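Local coordinates for GTPase-activating protein BEM3 (Saccharomyces cerevisiae S288C, PDB 6FSF), which acts as a GTPase-activating protein for CDC42, and less efficiently for RHO1, and binds phosphatidylinositol 3-phosphate, its tandem PX and PH domains being the part described here, at residues 23-28 / 226-231; 83-88 / 94-99. All blocks are in the same frame, centred on the assembly; numbering follows the deposited sequence.

Contact 1. Residues 23-28 / 226-231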
loop_
_atom_site.group_PDB
_atom_site.type_symbol
_atom_site.label_atom_id
_atom_site.label_comp_id
_atom_site.label_asym_id
_atom_site.label_seq_id
_atom_site.Cartn_x
_atom_site.Cartn_y
_atom_site.Cartn_z
ATOM N N VAL A 23 -6.727 0.577 2.918
ATOM C CA VAL A 23 -5.650 0.670 1.940
ATOM C C VAL A 23 -4.492 -0.177 2.456
ATOM O O VAL A 23 -3.887 0.147 3.482
ATOM C CB VAL A 23 -5.224 2.125 1.707
ATOM C CG1 VAL A 23 -4.153 2.204 0.633
ATOM C CG2 VAL A 23 -6.429 2.972 1.326
ATOM N N LEU A 24 -4.196 -1.273 1.762
ATOM C CA LEU A 24 -3.183 -2.210 2.230
ATOM C C LEU A 24 -1.779 -1.856 1.763
ATOM O O LEU A 24 -0.806 -2.189 2.450
ATOM C CB LEU A 24 -3.527 -3.631 1.771
ATOM C CG LEU A 24 -4.853 -4.230 2.255
ATOM C CD1 LEU A 24 -5.075 -5.603 1.637
ATOM C CD2 LEU A 24 -4.897 -4.310 3.773
ATOM N N SER A 25 -1.650 -1.185 0.620
ATOM C CA SER A 25 -0.342 -0.923 0.033
ATOM C C SER A 25 -0.478 0.102 -1.082
ATOM O O SER A 25 -1.537 0.240 -1.702
ATOM C CB SER A 25 0.296 -2.202 -0.516
ATOM O OG SER A 25 1.495 -1.910 -1.215
ATOM N N THR A 26 0.622 0.819 -1.327
ATOM C CA THR A 26 0.785 1.650 -2.513
ATOM C C THR A 26 2.019 1.235 -3.310
ATOM O O THR A 26 2.519 2.012 -4.130
ATOM C CB THR A 26 0.869 3.132 -2.141
ATOM O OG1 THR A 26 2.068 3.377 -1.394
ATOM C CG2 THR A 26 -0.334 3.539 -1.296
ATOM N N LEU A 27 2.520 0.018 -3.078
ATOM C CA LEU A 27 3.651 -0.540 -3.812
ATOM C C LEU A 27 3.275 -1.829 -4.531
ATOM O O LEU A 27 4.155 -2.606 -4.912
ATOM C CB LEU A 27 4.831 -0.791 -2.871
ATOM C CG LEU A 27 5.351 0.420 -2.101
ATOM C CD1 LEU A 27 6.489 -0.001 -1.187
ATOM C CD2 LEU A 27 5.798 1.509 -3.060
ATOM N N TYR A 28 1.982 -2.067 -4.726
ATOM C CA TYR A 28 1.511 -3.300 -5.340
ATOM C C TYR A 28 1.732 -3.271 -6.848
ATOM O O TYR A 28 1.476 -2.265 -7.512
ATOM C CB TYR A 28 0.027 -3.507 -5.031
ATOM C CG TYR A 28 -0.564 -4.775 -5.606
ATOM C CD1 TYR A 28 -1.308 -4.750 -6.779
ATOM C CD2 TYR A 28 -0.389 -5.997 -4.967
ATOM C CE1 TYR A 28 -1.855 -5.906 -7.306
ATOM C CE2 TYR A 28 -0.931 -7.160 -5.485
ATOM C CZ TYR A 28 -1.663 -7.109 -6.654
ATOM O OH TYR A 28 -2.202 -8.266 -7.171
ATOM N N CYS A 226 12.929 -1.126 4.630
ATOM C CA CYS A 226 11.817 -0.456 5.283
ATOM C C CYS A 226 10.505 -1.095 4.849
ATOM O O CYS A 226 10.370 -1.567 3.717
ATOM C CB CYS A 226 11.796 1.042 4.955
ATOM S SG CYS A 226 13.253 1.956 5.501
ATOM N N THR A 227 9.541 -1.113 5.764
ATOM C CA THR A 227 8.191 -1.563 5.467
ATOM C C THR A 227 7.277 -0.361 5.257
ATOM O O THR A 227 7.631 0.782 5.547
ATOM C CB THR A 227 7.652 -2.454 6.590
ATOM O OG1 THR A 227 7.881 -1.829 7.860
ATOM C CG2 THR A 227 8.327 -3.818 6.567
ATOM N N GLU A 228 6.079 -0.635 4.742
ATOM C CA GLU A 228 5.132 0.441 4.475
ATOM C C GLU A 228 4.477 0.962 5.748
ATOM O O GLU A 228 4.070 2.128 5.795
ATOM C CB GLU A 228 4.066 -0.031 3.485
ATOM C CG GLU A 228 4.612 -0.328 2.101
ATOM C CD GLU A 228 3.518 -0.637 1.103
ATOM O OE1 GLU A 228 3.301 -1.829 0.803
ATOM O OE2 GLU A 228 2.869 0.318 0.626
ATOM N N THR A 229 4.368 0.128 6.778
ATOM C CA THR A 229 3.783 0.525 8.049
ATOM C C THR A 229 4.706 0.108 9.185
ATOM O O THR A 229 5.583 -0.745 9.023
ATOM C CB THR A 229 2.394 -0.098 8.262
ATOM O OG1 THR A 229 2.518 -1.523 8.361
ATOM C CG2 THR A 229 1.465 0.246 7.106
ATOM N N SER A 230 4.499 0.731 10.348
ATOM C CA SER A 230 5.263 0.347 11.528
ATOM C C SER A 230 4.837 -1.022 12.044
ATOM O O SER A 230 5.651 -1.743 12.633
ATOM C CB SER A 230 5.116 1.404 12.621
ATOM O OG SER A 230 3.777 1.487 13.073
ATOM N N LYS A 231 3.572 -1.397 11.832
ATOM C CA LYS A 231 3.131 -2.735 12.210
ATOM C C LYS A 231 3.838 -3.794 11.377
ATOM O O LYS A 231 4.219 -4.850 11.893
ATOM C CB LYS A 231 1.615 -2.863 12.054
ATOM C CG LYS A 231 1.091 -4.256 12.376
ATOM C CD LYS A 231 -0.372 -4.421 12.010
ATOM C CE LYS A 231 -0.866 -5.808 12.390
ATOM N NZ LYS A 231 -2.314 -5.993 12.096
#
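Glu228 pushes its carboxylate against the bulged corner of strand 19-29, over Ser25, Thr26 and Leu27, and so ties the PH domain to the PX-domain sheet. The corner combines two small motifs: Leu24 and Ser25 both pair with Leu38 in a classic beta bulge, and Ser25 OG accepts a hydrogen bond from the backbone N of Leu27 at 2.9 Å, an ST turn. Glu228 comes from the linker between strand 221-226 and helix 230-240, the C-terminal helix of the PH fold; Thr229 is the N-cap of that helix, its hydroxyl bonded to the backbone N of Glu232. Beyond CG the glutamate chain is extended, which carries the acid across to the bulge. There the two oxygens divide the work, each using its syn lone pair: Ser25 OG donates to Glu228 OE1 at 2.7 Å, while the backbone N of Thr26 reaches Glu228 OE2 at 3.0 Å with a nearly straight N-H...O angle of 169°. Two bonds from adjacent residues, one to each oxygen, fix the rotation of this buried carboxylate. Leu27 runs alongside in the opposite direction, its CD1 lying 3.8 Å from Glu228 CG. Thr26 OG1 has its own partner, Arg96 NE. Ser25 stands its hydroxyl between acid and turn, its chi1 of 173° setting OG opposite the backbone N, and the oxygen that donates to Glu228 OE1 is the same one that accepts from Leu27 N.

Contact 2. Residues 83-88 / 94-99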
loop_
_atom_site.group_PDB
_atom_site.type_symbol
_atom_site.label_atom_id
_atom_site.label_comp_id
_atom_site.label_asym_id
_atom_site.label_seq_id
_atom_site.Cartn_x
_atom_site.Cartn_y
_atom_site.Cartn_z
ATOM N N GLN A 83 3.545 15.334 -4.862
ATOM C CA GLN A 83 4.947 15.205 -4.471
ATOM C C GLN A 83 5.205 13.919 -3.696
ATOM O O GLN A 83 6.334 13.418 -3.690
ATOM C CB GLN A 83 5.376 16.414 -3.638
ATOM C CG GLN A 83 5.842 17.615 -4.453
ATOM C CD GLN A 83 4.719 18.280 -5.227
ATOM O OE1 GLN A 83 3.539 18.042 -4.966
ATOM N NE2 GLN A 83 5.083 19.123 -6.185
ATOM N N LEU A 84 4.182 13.375 -3.034
ATOM C CA LEU A 84 4.322 12.104 -2.338
ATOM C C LEU A 84 4.537 10.934 -3.290
ATOM O O LEU A 84 4.890 9.844 -2.830
ATOM C CB LEU A 84 3.089 11.845 -1.468
ATOM C CG LEU A 84 2.876 12.791 -0.284
ATOM C CD1 LEU A 84 1.552 12.508 0.409
ATOM C CD2 LEU A 84 4.026 12.677 0.701
ATOM N N PHE A 85 4.338 11.135 -4.594
ATOM C CA PHE A 85 4.487 10.087 -5.594
ATOM C C PHE A 85 5.606 10.381 -6.588
ATOM O O PHE A 85 5.635 9.787 -7.670
ATOM C CB PHE A 85 3.170 9.882 -6.348
ATOM C CG PHE A 85 2.075 9.279 -5.518
ATOM C CD1 PHE A 85 1.865 7.909 -5.513
ATOM C CD2 PHE A 85 1.247 10.080 -4.750
ATOM C CE1 PHE A 85 0.853 7.349 -4.754
ATOM C CE2 PHE A 85 0.234 9.528 -3.988
ATOM C CZ PHE A 85 0.036 8.160 -3.989
ATOM N N GLN A 86 6.524 11.289 -6.249
ATOM C CA GLN A 86 7.566 11.709 -7.181
ATOM C C GLN A 86 8.909 11.052 -6.884
ATOM O O GLN A 86 9.420 10.287 -7.706
ATOM C CB GLN A 86 7.689 13.236 -7.169
ATOM C CG GLN A 86 6.526 13.940 -7.865
ATOM C CD GLN A 86 6.743 15.433 -8.014
ATOM O OE1 GLN A 86 7.828 15.945 -7.743
ATOM N NE2 GLN A 86 5.704 16.140 -8.452
ATOM N N THR A 87 9.493 11.332 -5.724
ATOM C CA THR A 87 10.734 10.694 -5.296
ATOM C C THR A 87 10.396 9.652 -4.239
ATOM O O THR A 87 9.814 9.981 -3.200
ATOM C CB THR A 87 11.741 11.714 -4.752
ATOM O OG1 THR A 87 11.332 12.148 -3.447
ATOM C CG2 THR A 87 11.827 12.920 -5.673
ATOM N N LEU A 88 10.750 8.397 -4.511
ATOM C CA LEU A 88 10.414 7.289 -3.623
ATOM C C LEU A 88 11.251 7.342 -2.347
ATOM O O LEU A 88 12.481 7.222 -2.400
ATOM C CB LEU A 88 10.623 5.953 -4.333
ATOM C CG LEU A 88 10.135 4.708 -3.583
ATOM C CD1 LEU A 88 8.622 4.712 -3.500
ATOM C CD2 LEU A 88 10.636 3.412 -4.216
ATOM N N ASP A 94 4.881 5.799 3.670
ATOM C CA ASP A 94 4.094 5.652 4.890
ATOM C C ASP A 94 2.989 6.696 4.962
ATOM O O ASP A 94 1.853 6.391 5.344
ATOM C CB ASP A 94 5.007 5.762 6.112
ATOM C CG ASP A 94 4.266 5.540 7.416
ATOM O OD1 ASP A 94 4.522 4.513 8.077
ATOM O OD2 ASP A 94 3.424 6.387 7.777
ATOM N N THR A 95 3.303 7.938 4.594
ATOM C CA THR A 95 2.348 9.028 4.773
ATOM C C THR A 95 1.188 8.919 3.790
ATOM O O THR A 95 0.019 9.004 4.185
ATOM C CB THR A 95 3.057 10.375 4.628
ATOM O OG1 THR A 95 4.090 10.482 5.616
ATOM C CG2 THR A 95 2.075 11.513 4.821
ATOM N N ARG A 96 1.492 8.718 2.502
ATOM C CA ARG A 96 0.447 8.728 1.481
ATOM C C ARG A 96 -0.542 7.585 1.670
ATOM O O ARG A 96 -1.699 7.690 1.244
ATOM C CB ARG A 96 1.077 8.671 0.088
ATOM C CG ARG A 96 1.711 7.332 -0.277
ATOM C CD ARG A 96 2.637 7.479 -1.478
ATOM N NE ARG A 96 2.998 6.196 -2.072
ATOM C CZ ARG A 96 3.895 6.051 -3.044
ATOM N NH1 ARG A 96 4.529 7.110 -3.528
ATOM N NH2 ARG A 96 4.161 4.844 -3.530
ATOM N N LYS A 97 -0.113 6.493 2.307
ATOM C CA LYS A 97 -1.032 5.398 2.596
ATOM C C LYS A 97 -2.043 5.796 3.665
ATOM O O LYS A 97 -3.212 5.395 3.605
ATOM C CB LYS A 97 -0.239 4.165 3.022
ATOM C CG LYS A 97 -1.072 2.937 3.347
ATOM C CD LYS A 97 -0.158 1.761 3.647
ATOM C CE LYS A 97 -0.913 0.610 4.279
ATOM N NZ LYS A 97 -1.583 1.021 5.542
ATOM N N ASN A 98 -1.616 6.595 4.648
ATOM C CA ASN A 98 -2.538 7.039 5.689
ATOM C C ASN A 98 -3.543 8.045 5.144
ATOM O O ASN A 98 -4.723 8.017 5.516
ATOM C CB ASN A 98 -1.763 7.643 6.860
ATOM C CG ASN A 98 -0.835 6.647 7.520
ATOM O OD1 ASN A 98 -1.076 5.440 7.488
ATOM N ND2 ASN A 98 0.232 7.147 8.133
ATOM N N ILE A 99 -3.096 8.946 4.268
ATOM C CA ILE A 99 -4.009 9.921 3.680
ATOM C C ILE A 99 -5.045 9.218 2.813
ATOM O O ILE A 99 -6.231 9.573 2.822
ATOM C CB ILE A 99 -3.222 10.975 2.880
ATOM C CG1 ILE A 99 -2.174 11.650 3.766
ATOM C CG2 ILE A 99 -4.168 12.000 2.264
ATOM C CD1 ILE A 99 -1.363 12.697 3.059
#
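Within the PX domain, the loop ahead of helix 90-107 folds back on that helix, and Arg96 is the side chain that binds the two together. Its guanidinium lies flat on the ring of Phe85, a cation-pi stack with centres 4.3 Å apart and planes only 7° from parallel. The overlap is offset: Arg96 NH1 sits 3.4 Å from Phe85 CD1 near the rim, and Arg96 CD makes a CH-pi contact over the same ring, 3.8 Å from its centroid. CG of Arg96 stands between the backbone N and carbonyl carbon (chi1 71°), and from there the chain runs extended to NE, along the loop. At its edge the guanidinium gives an N-H from NH1 to Leu84 O at 2.8 Å, the acceptor lying close to the guanidinium plane. Behind this polar end, Leu84 CD1 packs on Arg96 CB and, 3.9 Å away, on Ile99 CD1. Pro80 adds to the apolar surroundings of both Phe85 and Ile99. With NE held by Thr26, stack and edge bonds together hold the guanidinium in one orientation; its buried positive charge is probably eased by the ring's pi electrons and the polarised carbonyl of Leu84.

In the fold
The two contacts share no segment, but helix 90-107, which carries half of contact 2, also lies against contact 1. Contact 1 is buried, about 4 Å from the centre of the chain, and joins parts far apart in sequence with a carboxylate that accepts hydrogen bonds. Contact 2, at the surface, links near neighbours within the PX domain through a guanidinium that stacks on an aromatic face and donates a hydrogen bond, with aliphatic packing beside it. Their centres are about 11 Å apart, and Arg96 couples them directly. Asp94 of the same helix bonds to Asn205 of the PH domain, a further polar link between the domains.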